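Local coordinates for Lin2722 protein (Listeria innocua, PDB 3DS8), which is of unknown function but has the alpha/beta-hydrolase fold and may act as a serine hydrolase, at residues Ser77-Lys88 with Tyr111-Pro122; Pro133-Asp141 with Leu151-Phe161. One frame throughout, in Å; residues are numbered along the deposited sequence.

Contact 1. Residues Ser77-Lys88 with Tyr111-Pro122; sequences SKWLKIAMEDLK and YAEDYAGDKTVP
S77 and Y111 come within 5.5 Å of each other at CA, E85 and V121 within 4.9 Å; between these points the helix of 77-88 runs past the end of helix 103-114 and the turns that follow it. The Y111 side chain is a knob in the hole formed by S77, L80, K81 and M84. Its CD1 packs 3.8 Å from L80 CD2, and the side chains cross at about a right angle. The hydroxyl passes M84 CG and donates to P122 O in the carbonyl plane, on a lone pair. This ties the ring to the far end of its own segment.

The K81 chain bends at chi2 (90°) and lies over one face of the Y115 ring. CD stands 3.8 Å from the Y115 ring centroid, a CH-pi contact. CB of D114 covers the opposite face. Beyond the ring, K81 NZ pairs with E85 OE2 at 2.7 Å, with only a long salt bridge to D118 OD2. A water joins K81 NZ to D118 OD2. Another links S77 OG, D114 OD2 and Y115 OH.

T120 N donates to D118 OD1, an Asx turn, and T120 OG1 donates to the same oxygen from the same face. V121 CG1 packs against both K81 CD and E85 CG, 3.4 Å from the latter. Farther on, K88 NZ donates to K119 O at 2.8 Å, nearly along the C=O axis.

In this alpha/beta-hydrolase fold the contact joins helix 73-91 to the end of helix 103-114, which follows the probable nucleophile elbow, and to the loop leading into strand 123-130.

Contact 2. Residues Pro133-Asp141 with Leu151-Phe161; sequences PFNDLDPND and LPNSTPQMDYF
N135 reaches across to the loop before helix 156-163. Its CB lies 3.5 Å from M158 CG. N135 CG touches both M158 CG and L151 CD1. The amide then divides its work. OD1 accepts from T155 N, in the carbonyl plane and nearly straight at 170°. ND2 donates to N153 O at 3.0 Å, with the acceptor close to the N135 amide plane; it also bonds N142 OD1.

T155 is the N-cap of its helix. T155 OG1 lies between its own backbone N and carbonyl carbon (chi1 62°), where it donates to N135 OD1 and accepts from M158 N at 3.3 Å. Q157 reaches back with an extended chain. Its NE2 bonds F134 O at 2.9 Å, from above the carbonyl plane, and makes a weak bond to P133 O. Two waters join Q157 to D136. At the other end, D141 O accepts from N153 N, while D141 OD1 accepts from N153 ND2 from above the carboxylate plane. F134 CD1 also meets F161 CE2, which lies in plane at the edge of the F134 ring.

With OD1 accepting two bonds and ND2 donating, the buried N135 amide is satisfied while holding the loop and capped helix start.

In the fold
Contact 1 closes before contact 2 opens along the chain, and their centres lie about 25 Å apart. Strand 123-130 leads from one to the other through the sheet. Helix 103-114 serves both: its end takes part in contact 1, while L106 and T109 touch P133, F134 or F161 of contact 2. The two contacts also meet directly, with a probable hydrogen bond between D114 OD1 and Y160 OH. Residues 77-88 pack on strands 36-42, 46-50 and 61-66. In contact 2, P133 touches S102, the likely nucleophile of a possible Ser-His-Asp triad. At P133, contact 2 borders the presumed active site; a sulfate, probably from crystallisation, lies about 4 Å from its side chain.

Contact 1. Residues Ser77-Lys88 with Tyr111-Pro122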
loop_
_atom_site.group_PDB
_atom_site.type_symbol
_atom_site.label_atom_id
_atom_site.label_comp_id
_atom_site.label_asym_id
_atom_site.label_seq_id
_atom_site.Cartn_x
_atom_site.Cartn_y
_atom_site.Cartn_z
ATOM N N SER A 77 10.024 5.990 -0.694
ATOM C CA SER A 77 9.461 6.580 0.527
ATOM C C SER A 77 10.013 7.962 0.826
ATOM O O SER A 77 9.262 8.862 1.220
ATOM C CB SER A 77 9.709 5.661 1.690
ATOM O OG SER A 77 9.166 6.175 2.890
ATOM N N LYS A 78 11.338 8.131 0.697
ATOM C CA LYS A 78 11.982 9.450 0.875
ATOM C C LYS A 78 11.469 10.481 -0.119
ATOM O O LYS A 78 11.187 11.615 0.255
ATOM C CB LYS A 78 13.499 9.326 0.725
ATOM C CG LYS A 78 14.152 8.517 1.815
ATOM C CD LYS A 78 15.670 8.501 1.628
ATOM C CE LYS A 78 16.289 7.277 2.253
ATOM N NZ LYS A 78 15.815 7.077 3.674
ATOM N N TRP A 79 11.312 10.080 -1.380
ATOM C CA TRP A 79 10.788 10.988 -2.405
ATOM C C TRP A 79 9.298 11.307 -2.194
ATOM O O TRP A 79 8.856 12.451 -2.401
ATOM C CB TRP A 79 11.034 10.436 -3.802
ATOM C CG TRP A 79 12.458 10.197 -4.083
ATOM C CD1 TRP A 79 13.537 10.846 -3.539
ATOM C CD2 TRP A 79 12.982 9.232 -4.990
ATOM N NE1 TRP A 79 14.718 10.302 -4.035
ATOM C CE2 TRP A 79 14.397 9.316 -4.932
ATOM C CE3 TRP A 79 12.406 8.301 -5.837
ATOM C CZ2 TRP A 79 15.224 8.502 -5.719
ATOM C CZ3 TRP A 79 13.235 7.477 -6.604
ATOM C CH2 TRP A 79 14.612 7.607 -6.566
ATOM N N LEU A 80 8.543 10.304 -1.769
ATOM C CA LEU A 80 7.139 10.496 -1.409
ATOM C C LEU A 80 6.999 11.520 -0.282
ATOM O O LEU A 80 6.148 12.409 -0.368
ATOM C CB LEU A 80 6.517 9.162 -1.010
ATOM C CG LEU A 80 5.055 9.139 -0.560
ATOM C CD1 LEU A 80 4.176 9.622 -1.707
ATOM C CD2 LEU A 80 4.684 7.732 -0.129
ATOM N N LYS A 81 7.822 11.403 0.762
ATOM C CA LYS A 81 7.816 12.384 1.865
ATOM C C LYS A 81 7.995 13.809 1.363
ATOM O O LYS A 81 7.284 14.712 1.751
ATOM C CB LYS A 81 8.921 12.064 2.897
ATOM C CG LYS A 81 9.452 13.244 3.776
ATOM C CD LYS A 81 8.669 13.366 4.999
ATOM C CE LYS A 81 9.347 14.248 6.063
ATOM N NZ LYS A 81 10.466 15.181 5.692
ATOM N N ILE A 82 8.950 14.008 0.464
ATOM C CA ILE A 82 9.226 15.336 -0.076
ATOM C C ILE A 82 7.980 15.875 -0.788
ATOM O O ILE A 82 7.581 17.025 -0.590
ATOM C CB ILE A 82 10.449 15.315 -1.023
ATOM C CG1 ILE A 82 11.729 14.994 -0.213
ATOM C CG2 ILE A 82 10.588 16.636 -1.782
ATOM C CD1 ILE A 82 12.947 14.629 -1.083
ATOM N N ALA A 83 7.361 15.022 -1.578
ATOM C CA ALA A 83 6.139 15.373 -2.308
ATOM C C ALA A 83 4.936 15.576 -1.371
ATOM O O ALA A 83 4.104 16.491 -1.584
ATOM C CB ALA A 83 5.845 14.312 -3.346
HETATM N N MSE A 84 4.825 14.743 -0.351
HETATM C CA MSE A 84 3.759 14.904 0.656
HETATM C C MSE A 84 3.898 16.186 1.480
HETATM O O MSE A 84 2.868 16.761 1.861
HETATM C CB MSE A 84 3.687 13.708 1.594
HETATM C CG MSE A 84 3.264 12.436 0.912
HETATM SE SE MSE A 84 1.492 12.597 -0.029
HETATM C CE MSE A 84 2.127 13.053 -1.875
ATOM N N GLU A 85 5.130 16.669 1.682
ATOM C CA GLU A 85 5.318 17.987 2.331
ATOM C C GLU A 85 4.666 19.067 1.452
ATOM O O GLU A 85 3.997 19.967 1.952
ATOM C CB GLU A 85 6.790 18.321 2.590
ATOM C CG GLU A 85 7.406 17.471 3.651
ATOM C CD GLU A 85 8.944 17.618 3.735
ATOM O OE1 GLU A 85 9.612 17.805 2.691
ATOM O OE2 GLU A 85 9.487 17.497 4.848
ATOM N N ASP A 86 4.838 18.955 0.140
ATOM C CA ASP A 86 4.244 19.944 -0.777
ATOM C C ASP A 86 2.732 19.805 -0.833
ATOM O O ASP A 86 2.018 20.820 -0.845
ATOM C CB ASP A 86 4.819 19.776 -2.183
ATOM C CG ASP A 86 6.225 20.287 -2.303
ATOM O OD1 ASP A 86 6.691 21.020 -1.394
ATOM O OD2 ASP A 86 6.862 19.989 -3.339
ATOM N N LEU A 87 2.236 18.570 -0.872
ATOM C CA LEU A 87 0.776 18.339 -0.879
ATOM C C LEU A 87 0.113 18.940 0.344
ATOM O O LEU A 87 -0.904 19.632 0.220
ATOM C CB LEU A 87 0.458 16.860 -0.949
ATOM C CG LEU A 87 -1.026 16.499 -1.140
ATOM C CD1 LEU A 87 -1.626 17.060 -2.490
ATOM C CD2 LEU A 87 -1.245 15.003 -1.033
ATOM N N LYS A 88 0.701 18.693 1.517
ATOM C CA LYS A 88 0.131 19.195 2.775
ATOM C C LYS A 88 0.242 20.728 2.808
ATOM O O LYS A 88 -0.681 21.429 3.268
ATOM C CB LYS A 88 0.784 18.569 4.005
ATOM C CG LYS A 88 0.069 18.968 5.342
ATOM C CD LYS A 88 0.441 18.112 6.541
ATOM C CE LYS A 88 -0.350 18.509 7.784
ATOM N NZ LYS A 88 0.286 19.678 8.377
ATOM N N TYR A 111 7.049 4.620 4.660
ATOM C CA TYR A 111 6.449 5.933 5.043
ATOM C C TYR A 111 5.721 5.841 6.395
ATOM O O TYR A 111 5.836 6.700 7.253
ATOM C CB TYR A 111 5.489 6.350 3.929
ATOM C CG TYR A 111 4.871 7.731 4.065
ATOM C CD1 TYR A 111 5.418 8.832 3.417
ATOM C CD2 TYR A 111 3.704 7.910 4.819
ATOM C CE1 TYR A 111 4.798 10.096 3.535
ATOM C CE2 TYR A 111 3.078 9.153 4.954
ATOM C CZ TYR A 111 3.624 10.233 4.312
ATOM O OH TYR A 111 2.962 11.421 4.437
ATOM N N ALA A 112 4.990 4.753 6.595
ATOM C CA ALA A 112 4.272 4.522 7.822
ATOM C C ALA A 112 5.203 4.411 9.013
ATOM O O ALA A 112 4.872 4.900 10.126
ATOM C CB ALA A 112 3.443 3.242 7.691
ATOM N N GLU A 113 6.340 3.751 8.812
ATOM C CA GLU A 113 7.305 3.592 9.897
ATOM C C GLU A 113 8.189 4.793 10.142
ATOM O O GLU A 113 8.626 4.995 11.290
ATOM C CB GLU A 113 8.157 2.319 9.723
ATOM C CG GLU A 113 7.336 1.051 9.937
ATOM C CD GLU A 113 8.154 -0.188 10.064
ATOM O OE1 GLU A 113 9.338 -0.157 9.647
ATOM O OE2 GLU A 113 7.620 -1.198 10.618
ATOM N N ASP A 114 8.460 5.600 9.115
ATOM C CA ASP A 114 9.497 6.590 9.199
ATOM C C ASP A 114 8.951 7.973 9.485
ATOM O O ASP A 114 9.683 8.803 9.986
ATOM C CB ASP A 114 10.315 6.633 7.908
ATOM C CG ASP A 114 11.201 5.419 7.718
ATOM O OD1 ASP A 114 11.346 4.592 8.659
ATOM O OD2 ASP A 114 11.724 5.266 6.598
ATOM N N TYR A 115 7.694 8.236 9.156
ATOM C CA TYR A 115 7.130 9.605 9.295
ATOM C C TYR A 115 5.837 9.755 10.094
ATOM O O TYR A 115 5.207 10.798 10.024
ATOM C CB TYR A 115 6.911 10.219 7.907
ATOM C CG TYR A 115 8.131 10.070 7.041
ATOM C CD1 TYR A 115 9.344 10.605 7.422
ATOM C CD2 TYR A 115 8.087 9.291 5.882
ATOM C CE1 TYR A 115 10.478 10.420 6.636
ATOM C CE2 TYR A 115 9.176 9.108 5.102
ATOM C CZ TYR A 115 10.371 9.659 5.451
ATOM O OH TYR A 115 11.472 9.463 4.646
ATOM N N ALA A 116 5.427 8.730 10.854
ATOM C CA ALA A 116 4.191 8.820 11.662
ATOM C C ALA A 116 4.130 10.073 12.578
ATOM O O ALA A 116 3.055 10.674 12.749
ATOM C CB ALA A 116 4.005 7.525 12.482
ATOM N N GLY A 117 5.259 10.479 13.150
ATOM C CA GLY A 117 5.286 11.652 14.040
ATOM C C GLY A 117 5.439 13.024 13.369
ATOM O O GLY A 117 5.488 14.062 14.039
ATOM N N ASP A 118 5.510 13.041 12.048
ATOM C CA ASP A 118 5.992 14.220 11.336
ATOM C C ASP A 118 4.796 15.049 10.890
ATOM O O ASP A 118 4.095 14.659 9.971
ATOM C CB ASP A 118 6.852 13.788 10.137
ATOM C CG ASP A 118 7.558 14.947 9.480
ATOM O OD1 ASP A 118 7.027 16.089 9.546
ATOM O OD2 ASP A 118 8.661 14.730 8.919
ATOM N N LYS A 119 4.599 16.202 11.542
ATOM C CA LYS A 119 3.461 17.080 11.277
ATOM C C LYS A 119 3.537 17.815 9.934
ATOM O O LYS A 119 2.571 18.427 9.524
ATOM C CB LYS A 119 3.294 18.089 12.421
ATOM C CG LYS A 119 2.847 17.428 13.727
ATOM C CD LYS A 119 3.056 18.333 14.915
ATOM C CE LYS A 119 2.731 17.605 16.236
ATOM N NZ LYS A 119 3.462 18.212 17.376
ATOM N N THR A 120 4.670 17.753 9.241
ATOM C CA THR A 120 4.779 18.398 7.925
ATOM C C THR A 120 4.245 17.536 6.777
ATOM O O THR A 120 4.140 18.010 5.647
ATOM C CB THR A 120 6.229 18.778 7.593
ATOM O OG1 THR A 120 6.995 17.579 7.369
ATOM C CG2 THR A 120 6.811 19.667 8.706
ATOM N N VAL A 121 3.931 16.264 7.045
ATOM C CA VAL A 121 3.280 15.440 6.020
ATOM C C VAL A 121 2.000 14.795 6.571
ATOM O O VAL A 121 1.874 14.650 7.783
ATOM C CB VAL A 121 4.239 14.334 5.474
ATOM C CG1 VAL A 121 5.514 14.955 4.887
ATOM C CG2 VAL A 121 4.581 13.324 6.572
ATOM N N PRO A 122 1.075 14.385 5.682
ATOM C CA PRO A 122 -0.130 13.744 6.207
ATOM C C PRO A 122 0.187 12.402 6.874
ATOM O O PRO A 122 1.049 11.644 6.416
ATOM C CB PRO A 122 -1.003 13.590 4.981
ATOM C CG PRO A 122 -0.402 14.533 3.947
ATOM C CD PRO A 122 1.031 14.440 4.214
HETATM O O HOH W 1 11.461 6.662 4.383
HETATM O O HOH W 2 10.178 16.797 7.949
HETATM O O HOH W 3 4.160 20.483 4.705
#

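Contact 2. Residues Pro133-Asp141 with Leu151-Phe161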
loop_
_atom_site.group_PDB
_atom_site.type_symbol
_atom_site.label_atom_id
_atom_site.label_comp_id
_atom_site.label_asym_id
_atom_site.label_seq_id
_atom_site.Cartn_x
_atom_site.Cartn_y
_atom_site.Cartn_z
ATOM N N PRO A 133 6.278 -7.380 -1.844
ATOM C CA PRO A 133 7.207 -8.394 -1.331
ATOM C C PRO A 133 7.936 -7.929 -0.061
ATOM O O PRO A 133 9.124 -7.556 -0.074
ATOM C CB PRO A 133 8.132 -8.602 -2.523
ATOM C CG PRO A 133 8.162 -7.268 -3.197
ATOM C CD PRO A 133 6.845 -6.664 -3.008
ATOM N N PHE A 134 7.223 -7.968 1.059
ATOM C CA PHE A 134 7.788 -7.595 2.351
ATOM C C PHE A 134 9.068 -8.330 2.727
ATOM O O PHE A 134 9.953 -7.741 3.317
ATOM C CB PHE A 134 6.745 -7.700 3.472
ATOM C CG PHE A 134 5.573 -6.780 3.271
ATOM C CD1 PHE A 134 5.677 -5.438 3.615
ATOM C CD2 PHE A 134 4.368 -7.274 2.810
ATOM C CE1 PHE A 134 4.637 -4.585 3.399
ATOM C CE2 PHE A 134 3.332 -6.416 2.552
ATOM C CZ PHE A 134 3.467 -5.059 2.925
ATOM N N ASN A 135 9.174 -9.600 2.343
ATOM C CA ASN A 135 10.391 -10.367 2.513
ATOM C C ASN A 135 11.005 -10.791 1.158
ATOM O O ASN A 135 11.549 -11.878 1.023
ATOM C CB ASN A 135 10.094 -11.597 3.363
ATOM C CG ASN A 135 11.363 -12.246 3.914
ATOM O OD1 ASN A 135 12.286 -11.540 4.349
ATOM N ND2 ASN A 135 11.391 -13.582 3.954
ATOM N N ASP A 136 10.955 -9.881 0.187
ATOM C CA ASP A 136 11.565 -10.045 -1.119
ATOM C C ASP A 136 11.059 -11.300 -1.873
ATOM O O ASP A 136 9.897 -11.726 -1.668
ATOM C CB ASP A 136 13.110 -9.920 -1.030
ATOM C CG ASP A 136 13.567 -8.565 -0.440
ATOM O OD1 ASP A 136 12.880 -7.556 -0.629
ATOM O OD2 ASP A 136 14.663 -8.519 0.123
ATOM N N LEU A 137 11.853 -11.856 -2.783
ATOM C CA LEU A 137 11.331 -12.801 -3.753
ATOM C C LEU A 137 11.800 -14.253 -3.607
ATOM O O LEU A 137 11.361 -15.107 -4.331
ATOM C CB LEU A 137 11.664 -12.327 -5.177
ATOM C CG LEU A 137 11.312 -10.886 -5.512
ATOM C CD1 LEU A 137 11.600 -10.633 -6.974
ATOM C CD2 LEU A 137 9.812 -10.588 -5.221
ATOM N N ASP A 138 12.768 -14.514 -2.757
ATOM C CA ASP A 138 13.369 -15.848 -2.694
ATOM C C ASP A 138 12.434 -16.866 -2.041
ATOM O O ASP A 138 12.115 -16.735 -0.887
ATOM C CB ASP A 138 14.692 -15.783 -1.941
ATOM C CG ASP A 138 15.564 -16.990 -2.169
ATOM O OD1 ASP A 138 15.056 -18.113 -2.389
ATOM O OD2 ASP A 138 16.807 -16.785 -2.159
ATOM N N PRO A 139 12.053 -17.928 -2.773
ATOM C CA PRO A 139 11.171 -18.922 -2.125
ATOM C C PRO A 139 11.812 -19.586 -0.932
ATOM O O PRO A 139 11.111 -19.951 -0.001
ATOM C CB PRO A 139 10.890 -19.962 -3.219
ATOM C CG PRO A 139 11.647 -19.539 -4.405
ATOM C CD PRO A 139 12.286 -18.217 -4.190
ATOM N N ASN A 140 13.133 -19.750 -0.958
ATOM C CA ASN A 140 13.848 -20.300 0.211
ATOM C C ASN A 140 13.722 -19.482 1.503
ATOM O O ASN A 140 13.774 -20.069 2.600
ATOM C CB ASN A 140 15.322 -20.511 -0.106
ATOM C CG ASN A 140 15.547 -21.585 -1.142
ATOM O OD1 ASN A 140 14.727 -22.508 -1.299
ATOM N ND2 ASN A 140 16.677 -21.495 -1.846
ATOM N N ASP A 141 13.555 -18.164 1.394
ATOM C CA ASP A 141 13.426 -17.285 2.537
ATOM C C ASP A 141 11.975 -17.316 3.089
ATOM O O ASP A 141 11.721 -16.855 4.200
ATOM C CB ASP A 141 13.769 -15.840 2.163
ATOM C CG ASP A 141 15.241 -15.612 1.882
ATOM O OD1 ASP A 141 16.082 -16.450 2.304
ATOM O OD2 ASP A 141 15.557 -14.561 1.260
ATOM N N LEU A 151 9.477 -16.454 9.533
ATOM C CA LEU A 151 9.970 -16.736 8.187
ATOM C C LEU A 151 11.167 -17.672 8.234
ATOM O O LEU A 151 11.978 -17.603 9.163
ATOM C CB LEU A 151 10.358 -15.455 7.462
ATOM C CG LEU A 151 9.209 -14.441 7.339
ATOM C CD1 LEU A 151 9.829 -13.035 7.205
ATOM C CD2 LEU A 151 8.323 -14.785 6.161
ATOM N N PRO A 152 11.284 -18.555 7.229
ATOM C CA PRO A 152 12.498 -19.338 7.074
ATOM C C PRO A 152 13.777 -18.512 7.172
ATOM O O PRO A 152 14.741 -18.932 7.817
ATOM C CB PRO A 152 12.313 -19.970 5.680
ATOM C CG PRO A 152 10.824 -20.210 5.615
ATOM C CD PRO A 152 10.266 -18.927 6.230
ATOM N N ASN A 153 13.786 -17.322 6.564
ATOM C CA ASN A 153 14.905 -16.385 6.709
ATOM C C ASN A 153 14.402 -14.980 6.475
ATOM O O ASN A 153 13.732 -14.743 5.478
ATOM C CB ASN A 153 15.994 -16.694 5.710
ATOM C CG ASN A 153 17.191 -15.781 5.848
ATOM O OD1 ASN A 153 17.757 -15.629 6.954
ATOM N ND2 ASN A 153 17.591 -15.151 4.735
ATOM N N SER A 154 14.683 -14.060 7.393
ATOM C CA SER A 154 14.279 -12.665 7.193
ATOM C C SER A 154 15.350 -11.933 6.442
ATOM O O SER A 154 16.525 -11.992 6.822
ATOM C CB SER A 154 14.049 -11.930 8.521
ATOM O OG SER A 154 13.111 -12.644 9.290
ATOM N N THR A 155 14.931 -11.198 5.423
ATOM C CA THR A 155 15.794 -10.297 4.701
ATOM C C THR A 155 16.076 -9.001 5.500
ATOM O O THR A 155 15.377 -8.712 6.470
ATOM C CB THR A 155 15.132 -9.905 3.379
ATOM O OG1 THR A 155 13.904 -9.222 3.680
ATOM C CG2 THR A 155 14.854 -11.154 2.512
ATOM N N PRO A 156 17.117 -8.235 5.108
ATOM C CA PRO A 156 17.377 -6.925 5.692
ATOM C C PRO A 156 16.174 -5.985 5.679
ATOM O O PRO A 156 15.956 -5.251 6.648
ATOM C CB PRO A 156 18.530 -6.384 4.838
ATOM C CG PRO A 156 19.283 -7.616 4.439
ATOM C CD PRO A 156 18.200 -8.628 4.173
ATOM N N GLN A 157 15.373 -6.021 4.617
ATOM C CA GLN A 157 14.176 -5.199 4.586
ATOM C C GLN A 157 13.199 -5.605 5.698
ATOM O O GLN A 157 12.692 -4.745 6.437
ATOM C CB GLN A 157 13.512 -5.289 3.202
ATOM C CG GLN A 157 12.179 -4.580 3.104
ATOM C CD GLN A 157 11.632 -4.653 1.688
ATOM O OE1 GLN A 157 12.030 -3.884 0.812
ATOM N NE2 GLN A 157 10.769 -5.635 1.445
HETATM N N MSE A 158 12.928 -6.911 5.816
HETATM C CA MSE A 158 12.083 -7.393 6.903
HETATM C C MSE A 158 12.661 -7.041 8.239
HETATM O O MSE A 158 11.933 -6.727 9.161
HETATM C CB MSE A 158 11.890 -8.911 6.890
HETATM C CG MSE A 158 10.867 -9.412 6.043
HETATM SE SE MSE A 158 9.091 -8.706 6.515
HETATM C CE MSE A 158 8.599 -9.525 8.240
ATOM N N ASP A 159 13.986 -7.138 8.400
ATOM C CA ASP A 159 14.596 -6.793 9.675
ATOM C C ASP A 159 14.265 -5.331 10.045
ATOM O O ASP A 159 14.006 -5.017 11.205
ATOM C CB ASP A 159 16.141 -6.976 9.626
ATOM C CG ASP A 159 16.592 -8.445 9.537
ATOM O OD1 ASP A 159 15.832 -9.381 9.874
ATOM O OD2 ASP A 159 17.770 -8.641 9.149
ATOM N N TYR A 160 14.310 -4.442 9.055
ATOM C CA TYR A 160 14.023 -3.033 9.266
ATOM C C TYR A 160 12.565 -2.864 9.713
ATOM O O TYR A 160 12.290 -2.173 10.679
ATOM C CB TYR A 160 14.255 -2.225 7.964
ATOM C CG TYR A 160 14.054 -0.724 8.144
ATOM C CD1 TYR A 160 15.141 0.114 8.348
ATOM C CD2 TYR A 160 12.787 -0.156 8.075
ATOM C CE1 TYR A 160 14.961 1.477 8.522
ATOM C CE2 TYR A 160 12.602 1.185 8.250
ATOM C CZ TYR A 160 13.689 1.996 8.466
ATOM O OH TYR A 160 13.538 3.358 8.634
ATOM N N PHE A 161 11.657 -3.482 8.977
ATOM C CA PHE A 161 10.206 -3.377 9.272
ATOM C C PHE A 161 9.889 -3.873 10.689
ATOM O O PHE A 161 9.114 -3.251 11.428
ATOM C CB PHE A 161 9.361 -4.152 8.258
ATOM C CG PHE A 161 9.340 -3.569 6.857
ATOM C CD1 PHE A 161 9.465 -2.201 6.620
ATOM C CD2 PHE A 161 9.195 -4.418 5.784
ATOM C CE1 PHE A 161 9.417 -1.685 5.330
ATOM C CE2 PHE A 161 9.106 -3.921 4.448
ATOM C CZ PHE A 161 9.234 -2.563 4.220
HETATM O O HOH W 4 16.189 -6.849 1.856
HETATM O O HOH W 5 12.128 -4.967 -2.140
#